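PDB 4IQD: carboxyvinyl-carboxyphosphonate phosphorylmutase from Bacillus anthracis, which belongs to the phosphoenolpyruvate phosphomutase family and is built as a TIM barrel that binds pyruvic acid in this crystal form. Local coordinates for residues Leu51-Gly57 with Leu90-Asp95; Ala81-Val85 with Glu115-Ala119; Ala110-Val114 with Val156-Leu160; Tyr161-Asp167 with Ala189-Glu195. All blocks are in the same frame, centred on the assembly; numbering follows the deposited sequence.

Contact 1 of 4, residues Leu51-Gly57 with Leu90-Asp95. With PYR (pyruvic acid), chain C.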
loop_
_atom_site.group_PDB
_atom_site.type_symbol
_atom_site.label_atom_id
_atom_site.label_comp_id
_atom_site.label_asym_id
_atom_site.label_seq_id
_atom_site.Cartn_x
_atom_site.Cartn_y
_atom_site.Cartn_z
ATOM N N LEU A 51 13.166 11.089 -10.751
ATOM C CA LEU A 51 14.505 10.838 -10.222
ATOM C C LEU A 51 14.589 10.963 -8.708
ATOM O O LEU A 51 15.665 10.853 -8.118
ATOM C CB LEU A 51 15.498 11.801 -10.866
ATOM C CG LEU A 51 15.501 11.810 -12.394
ATOM C CD1 LEU A 51 16.517 12.812 -12.913
ATOM C CD2 LEU A 51 15.777 10.417 -12.943
ATOM N N ALA A 52 13.446 11.206 -8.084
ATOM C CA ALA A 52 13.368 11.322 -6.642
ATOM C C ALA A 52 11.932 11.037 -6.258
ATOM O O ALA A 52 11.031 11.197 -7.072
ATOM C CB ALA A 52 13.785 12.714 -6.196
ATOM N N LEU A 53 11.720 10.593 -5.026
ATOM C CA LEU A 53 10.385 10.215 -4.584
ATOM C C LEU A 53 10.055 10.878 -3.266
ATOM O O LEU A 53 10.949 11.282 -2.530
ATOM C CB LEU A 53 10.276 8.698 -4.430
ATOM C CG LEU A 53 10.399 7.856 -5.694
ATOM C CD1 LEU A 53 10.307 6.393 -5.328
ATOM C CD2 LEU A 53 9.324 8.227 -6.698
ATOM N N TYR A 54 8.765 10.980 -2.972
ATOM C CA TYR A 54 8.308 11.631 -1.757
ATOM C C TYR A 54 7.403 10.707 -0.959
ATOM O O TYR A 54 6.507 10.073 -1.507
ATOM C CB TYR A 54 7.561 12.918 -2.110
ATOM C CG TYR A 54 7.155 13.771 -0.929
ATOM C CD1 TYR A 54 8.104 14.464 -0.187
ATOM C CD2 TYR A 54 5.820 13.909 -0.573
ATOM C CE1 TYR A 54 7.735 15.258 0.887
ATOM C CE2 TYR A 54 5.445 14.703 0.497
ATOM C CZ TYR A 54 6.404 15.372 1.225
ATOM O OH TYR A 54 6.032 16.162 2.293
ATOM N N LEU A 55 7.651 10.625 0.339
ATOM C CA LEU A 55 6.754 9.908 1.226
ATOM C C LEU A 55 6.039 10.901 2.130
ATOM O O LEU A 55 6.640 11.464 3.042
ATOM C CB LEU A 55 7.520 8.888 2.061
ATOM C CG LEU A 55 6.651 7.996 2.943
ATOM C CD1 LEU A 55 5.679 7.192 2.093
ATOM C CD2 LEU A 55 7.514 7.080 3.793
ATOM N N SER A 56 4.758 11.126 1.861
ATOM C CA SER A 56 3.973 12.085 2.631
ATOM C C SER A 56 3.221 11.399 3.759
ATOM O O SER A 56 2.713 10.292 3.590
ATOM C CB SER A 56 2.982 12.811 1.727
ATOM O OG SER A 56 1.647 12.466 2.048
ATOM N N GLY A 57 3.148 12.061 4.907
ATOM C CA GLY A 57 2.422 11.523 6.042
ATOM C C GLY A 57 0.967 11.325 5.678
ATOM O O GLY A 57 0.339 10.342 6.072
ATOM N N LEU A 90 16.160 5.040 -5.534
ATOM C CA LEU A 90 16.037 6.476 -5.771
ATOM C C LEU A 90 16.098 7.261 -4.470
ATOM O O LEU A 90 15.703 6.752 -3.422
ATOM C CB LEU A 90 14.717 6.796 -6.472
ATOM C CG LEU A 90 14.635 6.528 -7.970
ATOM C CD1 LEU A 90 13.281 6.969 -8.485
ATOM C CD2 LEU A 90 15.754 7.252 -8.689
ATOM N N PRO A 91 16.589 8.509 -4.538
ATOM C CA PRO A 91 16.565 9.393 -3.372
ATOM C C PRO A 91 15.127 9.643 -2.953
ATOM O O PRO A 91 14.294 9.984 -3.789
ATOM C CB PRO A 91 17.181 10.691 -3.900
ATOM C CG PRO A 91 17.956 10.291 -5.106
ATOM C CD PRO A 91 17.194 9.163 -5.710
ATOM N N VAL A 92 14.839 9.465 -1.671
ATOM C CA VAL A 92 13.491 9.665 -1.174
ATOM C C VAL A 92 13.473 10.697 -0.058
ATOM O O VAL A 92 14.199 10.573 0.925
ATOM C CB VAL A 92 12.884 8.346 -0.665
ATOM C CG1 VAL A 92 11.550 8.599 0.011
ATOM C CG2 VAL A 92 12.726 7.364 -1.815
ATOM N N LEU A 93 12.652 11.725 -0.242
ATOM C CA LEU A 93 12.397 12.726 0.783
ATOM C C LEU A 93 11.206 12.294 1.622
ATOM O O LEU A 93 10.108 12.080 1.105
ATOM C CB LEU A 93 12.125 14.086 0.141
ATOM C CG LEU A 93 11.541 15.208 0.997
ATOM C CD1 LEU A 93 12.497 15.639 2.103
ATOM C CD2 LEU A 93 11.186 16.384 0.108
ATOM N N VAL A 94 11.430 12.167 2.921
ATOM C CA VAL A 94 10.399 11.684 3.819
ATOM C C VAL A 94 9.888 12.778 4.740
ATOM O O VAL A 94 10.654 13.411 5.460
ATOM C CB VAL A 94 10.917 10.520 4.669
ATOM C CG1 VAL A 94 9.881 10.119 5.703
ATOM C CG2 VAL A 94 11.281 9.348 3.777
ATOM N N ASP A 95 8.579 12.992 4.702
ATOM C CA ASP A 95 7.916 13.890 5.629
ATOM C C ASP A 95 7.929 13.266 7.016
ATOM O O ASP A 95 7.214 12.299 7.276
ATOM C CB ASP A 95 6.478 14.134 5.171
ATOM C CG ASP A 95 5.680 14.981 6.150
ATOM O OD1 ASP A 95 6.291 15.663 7.001
ATOM O OD2 ASP A 95 4.434 14.975 6.059
HETATM C C PYR C . 1.503 16.416 2.663
HETATM O O PYR C . 1.142 15.334 2.022
HETATM O OXT PYR C . 2.643 16.427 3.313
HETATM C CA PYR C . 0.665 17.532 2.654
HETATM O O3 PYR C . 0.954 18.591 3.367
HETATM C CB PYR C . -0.578 17.528 1.813
#
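Two neighbouring strands of the parallel barrel sheet, 53-55 and 92-95, run side by side here and end at a pocket occupied by pyruvic acid. Their ladder starts where Leu-53 N donates to Pro-91 O at 2.9 Å and continues through Leu-93 N to Leu-53 O, Leu-55 N to Leu-93 O and Asp-95 N to Leu-55 O. Tyr-54 and Leu-93 share one face of the sheet. With CG anti to the backbone N (chi1 -174°), the tyrosine ring slants across Leu-93, CD1 being 3.6 Å from Leu-93 CD2, while Leu-93 CG meets the ring edge in its plane. On the other face Leu-53 CB packs against Val-92 CG2 at 3.8 Å, and Leu-53 crosses Leu-90 at about a right angle. At the C-terminal ends of the strands, Tyr-54 OH comes 3.5 Å from Asp-95 CB and hydrogen-bonds to Gln-122. Asp-95 OD2 takes a weak, long bond from Gly-57 N (3.4 Å), its OD1 being engaged by Asp-97 N. Ser-56 OG donates to the pyruvic acid O at 2.9 Å and also N-caps helix 57-63 through Ala-59 N, so one hydroxyl links ligand and helix start. Helix 74-88 packs on the Leu-53, Leu-55 and Val-94 face, strand 120-124 continues the sheet beyond Val-94, and helix 14-26 touches Ala-52 and Pro-91.

Contact 2 of 4, residues Ala81-Val85 with Glu115-Ala119. With PYR (pyruvic acid), chain F.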
loop_
_atom_site.group_PDB
_atom_site.type_symbol
_atom_site.label_atom_id
_atom_site.label_comp_id
_atom_site.label_asym_id
_atom_site.label_seq_id
_atom_site.Cartn_x
_atom_site.Cartn_y
_atom_site.Cartn_z
ATOM N N ALA A 81 9.384 3.723 4.163
ATOM C CA ALA A 81 10.435 4.414 3.428
ATOM C C ALA A 81 11.477 3.416 2.953
ATOM O O ALA A 81 12.048 3.566 1.873
ATOM C CB ALA A 81 11.077 5.485 4.295
ATOM N N ARG A 82 11.717 2.398 3.773
ATOM C CA ARG A 82 12.608 1.306 3.411
ATOM C C ARG A 82 12.105 0.687 2.124
ATOM O O ARG A 82 12.865 0.507 1.175
ATOM C CB ARG A 82 12.609 0.242 4.504
ATOM C CG ARG A 82 13.923 -0.473 4.703
ATOM C CD ARG A 82 14.533 -0.050 6.024
ATOM N NE ARG A 82 15.098 -1.175 6.761
ATOM C CZ ARG A 82 16.391 -1.479 6.783
ATOM N NH1 ARG A 82 17.259 -0.738 6.106
ATOM N NH2 ARG A 82 16.818 -2.520 7.482
ATOM N N ASP A 83 10.812 0.375 2.107
ATOM C CA ASP A 83 10.160 -0.231 0.953
ATOM C C ASP A 83 10.443 0.548 -0.317
ATOM O O ASP A 83 10.692 -0.032 -1.371
ATOM C CB ASP A 83 8.648 -0.285 1.163
ATOM C CG ASP A 83 8.244 -1.222 2.276
ATOM O OD1 ASP A 83 9.139 -1.752 2.969
ATOM O OD2 ASP A 83 7.025 -1.417 2.462
ATOM N N LEU A 84 10.407 1.869 -0.203
ATOM C CA LEU A 84 10.600 2.737 -1.353
ATOM C C LEU A 84 12.009 2.620 -1.913
ATOM O O LEU A 84 12.185 2.355 -3.095
ATOM C CB LEU A 84 10.272 4.188 -1.001
ATOM C CG LEU A 84 8.830 4.627 -1.265
ATOM C CD1 LEU A 84 7.829 3.764 -0.517
ATOM C CD2 LEU A 84 8.637 6.099 -0.925
ATOM N N VAL A 85 13.007 2.808 -1.059
ATOM C CA VAL A 85 14.397 2.716 -1.488
ATOM C C VAL A 85 14.746 1.310 -1.978
ATOM O O VAL A 85 15.344 1.151 -3.043
ATOM C CB VAL A 85 15.363 3.124 -0.360
ATOM C CG1 VAL A 85 16.804 3.077 -0.853
ATOM C CG2 VAL A 85 15.022 4.513 0.151
ATOM N N GLU A 115 19.308 4.698 8.387
ATOM C CA GLU A 115 19.297 3.246 8.303
ATOM C C GLU A 115 18.461 2.771 7.123
ATOM O O GLU A 115 18.824 1.813 6.442
ATOM C CB GLU A 115 18.774 2.636 9.600
ATOM C CG GLU A 115 19.730 2.781 10.767
ATOM C CD GLU A 115 19.276 2.003 11.980
ATOM O OE1 GLU A 115 18.062 1.747 12.097
ATOM O OE2 GLU A 115 20.133 1.641 12.812
ATOM N N ALA A 116 17.352 3.457 6.868
ATOM C CA ALA A 116 16.483 3.111 5.748
ATOM C C ALA A 116 17.047 3.616 4.423
ATOM O O ALA A 116 16.437 3.425 3.371
ATOM C CB ALA A 116 15.082 3.659 5.972
ATOM N N LYS A 117 18.214 4.252 4.490
ATOM C CA LYS A 117 18.872 4.861 3.334
ATOM C C LYS A 117 18.042 5.997 2.747
ATOM O O LYS A 117 18.080 6.251 1.545
ATOM C CB LYS A 117 19.213 3.818 2.265
ATOM C CG LYS A 117 20.069 2.672 2.779
ATOM C CD LYS A 117 19.805 1.392 2.001
ATOM C CE LYS A 117 20.436 1.432 0.624
ATOM N NZ LYS A 117 21.913 1.233 0.689
ATOM N N VAL A 118 17.287 6.672 3.606
ATOM C CA VAL A 118 16.542 7.849 3.194
ATOM C C VAL A 118 17.531 8.948 2.825
ATOM O O VAL A 118 18.520 9.159 3.524
ATOM C CB VAL A 118 15.606 8.338 4.315
ATOM C CG1 VAL A 118 14.958 9.642 3.939
ATOM C CG2 VAL A 118 14.549 7.289 4.610
ATOM N N ALA A 119 17.268 9.631 1.715
ATOM C CA ALA A 119 18.154 10.687 1.236
ATOM C C ALA A 119 17.921 12.031 1.925
ATOM O O ALA A 119 18.864 12.788 2.137
ATOM C CB ALA A 119 18.025 10.839 -0.269
HETATM C C PYR F . 4.424 -2.405 6.065
HETATM O O PYR F . 4.653 -3.009 7.205
HETATM O OXT PYR F . 3.267 -2.548 5.466
HETATM C CA PYR F . 5.409 -1.606 5.497
HETATM O O3 PYR F . 5.078 -0.604 4.723
HETATM C CB PYR F . 6.854 -1.897 5.771
#
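Arg-82 NH1 stands only 3.0 Å from Glu-115 O, yet the angle is too poor for a hydrogen bond, and no hydrogen bond joins the two segments. The guanidinium approaches the carbonyl obliquely at the end of a chain bent at chi2 and chi3. It is the aliphatic part of this arginine that packs: CD lies 3.7 Å from both CA and CB of Ala-116, where the backbones come closest. The glutamate carboxylate is not its partner, for Arg-82 NH2 and Glu-115 OE1 are 6.4 Å apart.

One turn further along the helix, Val-85 spreads its two methyls over the end of helix 103-115. CG2, anti to the carbonyl carbon, reaches Ala-116 O at 3.7 Å and Lys-117 O at 3.8 Å, while CG1 meets Lys-117 CB at 4.0 Å. Lys-117 has a positive phi (63°) and closes that helix in a Schellman motif, which turns the chain toward strand 120-124. Its own chain bends away from the contact, and NZ is hydrogen-bonded to Ser-12 O and Gln-11 OE1. On the buried side Ala-81 CB touches Val-118 CG2 at 3.9 Å. Asp-83 points elsewhere: its OD2 approaches O3 of a pyruvic acid at 3.1 Å, while Arg-80 of the second subunit hydrogen-bonds this ligand.

Helix 74-88 is thus packed against the turn that follows helix 103-115, with strand 92-95 beneath Ala-81, Leu-84 and Val-118, and helix 14-26 touching Val-85, Lys-117 and Ala-119.

Contact 3 of 4, residues Ala110-Val114 with Val156-Leu160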
loop_
_atom_site.group_PDB
_atom_site.type_symbol
_atom_site.label_atom_id
_atom_site.label_comp_id
_atom_site.label_asym_id
_atom_site.label_seq_id
_atom_site.Cartn_x
_atom_site.Cartn_y
_atom_site.Cartn_z
ATOM N N ALA A 110 16.091 10.492 12.953
ATOM C CA ALA A 110 17.164 10.747 12.001
ATOM C C ALA A 110 17.997 9.500 11.734
ATOM O O ALA A 110 18.369 9.232 10.595
ATOM C CB ALA A 110 18.053 11.883 12.489
ATOM N N VAL A 111 18.292 8.741 12.782
ATOM C CA VAL A 111 19.081 7.525 12.628
ATOM C C VAL A 111 18.309 6.484 11.838
ATOM O O VAL A 111 18.854 5.844 10.942
ATOM C CB VAL A 111 19.457 6.915 13.983
ATOM C CG1 VAL A 111 20.343 5.698 13.781
ATOM C CG2 VAL A 111 20.155 7.939 14.847
ATOM N N GLU A 112 17.036 6.320 12.180
ATOM C CA GLU A 112 16.182 5.337 11.525
ATOM C C GLU A 112 16.047 5.613 10.035
ATOM O O GLU A 112 15.975 4.688 9.231
ATOM C CB GLU A 112 14.798 5.310 12.170
ATOM C CG GLU A 112 14.775 4.764 13.585
ATOM C CD GLU A 112 13.395 4.841 14.205
ATOM O OE1 GLU A 112 12.634 5.760 13.837
ATOM O OE2 GLU A 112 13.071 3.981 15.050
HETATM N N MSE A 113 16.011 6.889 9.667
HETATM C CA MSE A 113 15.903 7.261 8.262
HETATM C C MSE A 113 17.209 6.995 7.513
HETATM O O MSE A 113 17.196 6.574 6.361
HETATM C CB MSE A 113 15.479 8.725 8.120
HETATM C CG MSE A 113 14.110 9.032 8.723
HETATM SE SE MSE A 113 12.643 7.989 7.954
HETATM C CE MSE A 113 11.330 8.214 9.371
ATOM N N VAL A 114 18.336 7.236 8.173
ATOM C CA VAL A 114 19.634 6.949 7.578
ATOM C C VAL A 114 19.782 5.448 7.398
ATOM O O VAL A 114 20.295 4.975 6.383
ATOM C CB VAL A 114 20.786 7.497 8.440
ATOM C CG1 VAL A 114 22.115 6.899 8.012
ATOM C CG2 VAL A 114 20.829 9.018 8.360
ATOM N N VAL A 156 23.505 14.230 14.700
ATOM C CA VAL A 156 23.478 12.773 14.684
ATOM C C VAL A 156 23.567 12.211 13.267
ATOM O O VAL A 156 24.129 11.138 13.053
ATOM C CB VAL A 156 22.218 12.227 15.388
ATOM C CG1 VAL A 156 22.256 10.716 15.450
ATOM C CG2 VAL A 156 22.116 12.793 16.789
ATOM N N ALA A 157 23.029 12.946 12.301
ATOM C CA ALA A 157 22.967 12.465 10.925
ATOM C C ALA A 157 23.395 13.525 9.916
ATOM O O ALA A 157 22.552 14.092 9.220
ATOM C CB ALA A 157 21.562 11.983 10.611
ATOM N N PRO A 158 24.706 13.787 9.817
ATOM C CA PRO A 158 25.197 14.842 8.923
ATOM C C PRO A 158 25.054 14.468 7.454
ATOM O O PRO A 158 25.218 15.322 6.587
ATOM C CB PRO A 158 26.683 14.955 9.292
ATOM C CG PRO A 158 26.825 14.241 10.605
ATOM C CD PRO A 158 25.801 13.157 10.570
ATOM N N SER A 159 24.749 13.204 7.180
ATOM C CA SER A 159 24.613 12.727 5.809
ATOM C C SER A 159 23.185 12.894 5.307
ATOM O O SER A 159 22.852 12.473 4.204
ATOM C CB SER A 159 25.033 11.259 5.717
ATOM O OG SER A 159 24.357 10.476 6.685
ATOM N N LEU A 160 22.348 13.520 6.125
ATOM C CA LEU A 160 20.933 13.669 5.814
ATOM C C LEU A 160 20.607 15.076 5.319
ATOM O O LEU A 160 20.831 16.059 6.023
ATOM C CB LEU A 160 20.097 13.346 7.051
ATOM C CG LEU A 160 18.791 12.582 6.843
ATOM C CD1 LEU A 160 19.030 11.302 6.051
ATOM C CD2 LEU A 160 18.166 12.264 8.187
#
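Residues 110-114 form a turn of helix 103-115, whereas 156-160 leave the end of helix 143-156 through a type I beta turn from Ala-157 to Leu-160. The backbones come nearest at Ala-110 and Ala-157, with CA atoms 6.1 Å apart, and no hydrogen bond crosses between them. Each side is held internally instead, by Val-114 N to Ala-110 O in the helix and Leu-160 N to Ala-157 O across the turn.

The join is made of small aliphatic groups. Val-114 is its hub: with CG2 anti to the carbonyl carbon, that methyl rests 3.8 Å from Ala-157 CB and 3.7 Å from Leu-160 CD1. Ala-157 CB also faces Ala-110 CB at 4.0 Å, and the other leucine methyl, CD2, lies 3.9 Å from Ala-110 O. Toward the surface, Val-111 CG2 meets Val-156 CG1 methyl to methyl at 3.5 Å, the two side chains crossing at a slant. Selenomethionine Met-113 adds its CB near Leu-160 and then leads away.

Its far end packs on helix 74-88 and Val-121 of strand 120-124, which Leu-160 also touches. Helix 14-26 borders the site, with Gln-14 against Val-114 and hydrogen-bonded to Ser-159 OG.

Contact 4 of 4, residues Tyr161-Asp167 with Ala189-Glu195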
loop_
_atom_site.group_PDB
_atom_site.type_symbol
_atom_site.label_atom_id
_atom_site.label_comp_id
_atom_site.label_asym_id
_atom_site.label_seq_id
_atom_site.Cartn_x
_atom_site.Cartn_y
_atom_site.Cartn_z
ATOM N N TYR A 161 20.077 15.159 4.105
ATOM C CA TYR A 161 19.660 16.428 3.525
ATOM C C TYR A 161 18.397 16.874 4.239
ATOM O O TYR A 161 17.470 16.089 4.417
ATOM C CB TYR A 161 19.394 16.240 2.033
ATOM C CG TYR A 161 19.262 17.511 1.224
ATOM C CD1 TYR A 161 20.374 18.102 0.634
ATOM C CD2 TYR A 161 18.022 18.098 1.018
ATOM C CE1 TYR A 161 20.257 19.253 -0.121
ATOM C CE2 TYR A 161 17.894 19.248 0.263
ATOM C CZ TYR A 161 19.014 19.822 -0.303
ATOM O OH TYR A 161 18.886 20.965 -1.055
ATOM N N ILE A 162 18.359 18.128 4.673
ATOM C CA ILE A 162 17.226 18.593 5.456
ATOM C C ILE A 162 16.392 19.631 4.739
ATOM O O ILE A 162 16.893 20.684 4.346
ATOM C CB ILE A 162 17.664 19.221 6.776
ATOM C CG1 ILE A 162 18.538 18.255 7.570
ATOM C CG2 ILE A 162 16.443 19.617 7.580
ATOM C CD1 ILE A 162 19.057 18.845 8.854
ATOM N N VAL A 163 15.109 19.332 4.583
ATOM C CA VAL A 163 14.152 20.317 4.114
ATOM C C VAL A 163 13.304 20.768 5.297
ATOM O O VAL A 163 12.740 19.943 6.010
ATOM C CB VAL A 163 13.246 19.744 3.009
ATOM C CG1 VAL A 163 12.151 20.734 2.651
ATOM C CG2 VAL A 163 14.071 19.382 1.783
ATOM N N ALA A 164 13.230 22.079 5.515
ATOM C CA ALA A 164 12.458 22.616 6.629
ATOM C C ALA A 164 11.160 23.269 6.162
ATOM O O ALA A 164 11.170 24.166 5.320
ATOM C CB ALA A 164 13.294 23.604 7.430
ATOM N N ARG A 165 10.041 22.813 6.714
ATOM C CA ARG A 165 8.743 23.371 6.367
ATOM C C ARG A 165 8.299 24.397 7.394
ATOM O O ARG A 165 8.446 24.189 8.595
ATOM C CB ARG A 165 7.691 22.270 6.269
ATOM C CG ARG A 165 6.308 22.794 5.931
ATOM C CD ARG A 165 5.230 21.801 6.302
ATOM N NE ARG A 165 3.906 22.279 5.929
ATOM C CZ ARG A 165 3.052 21.591 5.181
ATOM N NH1 ARG A 165 3.381 20.388 4.733
ATOM N NH2 ARG A 165 1.864 22.101 4.888
ATOM N N THR A 166 7.752 25.511 6.922
ATOM C CA THR A 166 7.191 26.501 7.830
ATOM C C THR A 166 5.777 26.895 7.405
ATOM O O THR A 166 5.516 27.146 6.229
ATOM C CB THR A 166 8.106 27.743 7.973
ATOM O OG1 THR A 166 7.486 28.700 8.838
ATOM C CG2 THR A 166 8.381 28.383 6.620
ATOM N N ASP A 167 4.859 26.917 8.365
ATOM C CA ASP A 167 3.485 27.322 8.095
ATOM C C ASP A 167 3.233 28.741 8.580
ATOM O O ASP A 167 2.092 29.123 8.831
ATOM C CB ASP A 167 2.496 26.363 8.762
ATOM C CG ASP A 167 2.369 25.047 8.024
ATOM O OD1 ASP A 167 1.419 24.900 7.231
ATOM O OD2 ASP A 167 3.219 24.157 8.237
ATOM N N ALA A 189 19.407 23.554 7.895
ATOM C CA ALA A 189 18.499 23.151 6.826
ATOM C C ALA A 189 19.095 23.497 5.466
ATOM O O ALA A 189 19.720 24.543 5.304
ATOM C CB ALA A 189 17.136 23.802 7.001
ATOM N N ASP A 190 18.912 22.606 4.497
ATOM C CA ASP A 190 19.506 22.769 3.176
ATOM C C ASP A 190 18.505 23.337 2.176
ATOM O O ASP A 190 18.879 23.764 1.083
ATOM C CB ASP A 190 20.038 21.430 2.670
ATOM C CG ASP A 190 20.869 20.704 3.709
ATOM O OD1 ASP A 190 21.977 21.182 4.026
ATOM O OD2 ASP A 190 20.416 19.652 4.207
ATOM N N ALA A 191 17.232 23.340 2.559
ATOM C CA ALA A 191 16.157 23.775 1.673
ATOM C C ALA A 191 14.926 24.187 2.471
ATOM O O ALA A 191 14.739 23.741 3.602
ATOM C CB ALA A 191 15.805 22.661 0.693
ATOM N N ILE A 192 14.085 25.029 1.877
ATOM C CA ILE A 192 12.879 25.501 2.556
ATOM C C ILE A 192 11.579 25.174 1.809
ATOM O O ILE A 192 11.483 25.335 0.594
ATOM C CB ILE A 192 12.941 27.016 2.851
ATOM C CG1 ILE A 192 14.136 27.336 3.747
ATOM C CG2 ILE A 192 11.673 27.482 3.531
ATOM C CD1 ILE A 192 14.051 26.712 5.125
ATOM N N PHE A 193 10.593 24.704 2.569
ATOM C CA PHE A 193 9.240 24.453 2.097
ATOM C C PHE A 193 8.362 25.529 2.745
ATOM O O PHE A 193 7.954 25.388 3.896
ATOM C CB PHE A 193 8.836 23.036 2.541
ATOM C CG PHE A 193 7.403 22.635 2.230
ATOM C CD1 PHE A 193 6.483 23.511 1.672
ATOM C CD2 PHE A 193 6.985 21.347 2.523
ATOM C CE1 PHE A 193 5.187 23.111 1.424
ATOM C CE2 PHE A 193 5.692 20.940 2.268
ATOM C CZ PHE A 193 4.794 21.822 1.722
ATOM N N PRO A 194 8.063 26.607 2.001
ATOM C CA PRO A 194 7.215 27.694 2.493
ATOM C C PRO A 194 5.748 27.437 2.182
ATOM O O PRO A 194 5.285 27.770 1.091
ATOM C CB PRO A 194 7.706 28.909 1.695
ATOM C CG PRO A 194 8.595 28.358 0.588
ATOM C CD PRO A 194 8.512 26.865 0.626
ATOM N N GLU A 195 5.028 26.856 3.133
ATOM C CA GLU A 195 3.633 26.502 2.910
ATOM C C GLU A 195 2.740 27.709 2.638
ATOM O O GLU A 195 2.738 28.690 3.387
ATOM C CB GLU A 195 3.080 25.686 4.081
ATOM C CG GLU A 195 1.555 25.569 4.096
ATOM C CD GLU A 195 1.005 24.652 3.014
ATOM O OE1 GLU A 195 1.801 23.956 2.348
ATOM O OE2 GLU A 195 -0.231 24.621 2.835
HETATM O O HOH W 1 4.818 29.582 5.236
HETATM O O HOH W 2 1.404 29.050 6.095
#
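Arg-165 and Phe-193 lie side by side and point the same way, the arginine chain extended from CG to NE along the phenyl ring. Its CG sits over one face of the ring, 4.0 Å from the centroid in a CH-pi contact, and the guanidinium plane is tilted 43° to the ring, bringing NH1 within 3.4 Å of Phe-193 CE2. Two acids flank the guanidinium. Asp-167 OD2 receives NE on its syn side at 3.1 Å in a hydrogen-bonded salt bridge, bent (137°) and tilted out of both planes, whereas Glu-195 OE1, 3.1 Å from NH2, lies well out of the guanidinium plane and attracts it by charge alone. This network probably steadies the arginine, whose NH1 makes a weak hydrogen bond to pyruvic acid. The pair belongs to a beta-alpha-beta crossover, in which helix 174-187 connects parallel strands 161-166 and 191-194. The strands are laced by backbone bonds such as Ala-164 N to Ala-191 O and Phe-193 N to Ala-164 O, and on the opposite face from Arg-165 Ala-164 CB meets Ile-192 CD1. At the start of the ladder Asp-190 replaces a backbone acceptor: its OD2 takes Ile-162 N at 2.6 Å through the anti lone pair, almost straight at 174°. The same side chain lays CB over the Tyr-161 ring, 3.6 Å from the centroid. At the other end one water donates to both Thr-166 O and Glu-195 O.

How the contacts relate
Contacts 1 and 4 lie in the same parallel barrel sheet, their centres about 14 Å apart, with strand 120-124 between them; Leu-93 and Val-163 touch on the face that bears Tyr-54 and Arg-165, two residues of one pyruvic acid pocket. Contacts 2 and 3 form the outer layer, about 11 Å apart between centres, where helices 74-88, 103-115 and 143-156 pack in succession through the turns leading back to the strands. Along the chain contact 2 interlocks with both contact 1 and contact 3, while contact 4 comes last. Strand, helix and next strand thus follow one another around the barrel, joining the ligand-bearing sheet to its helical shell.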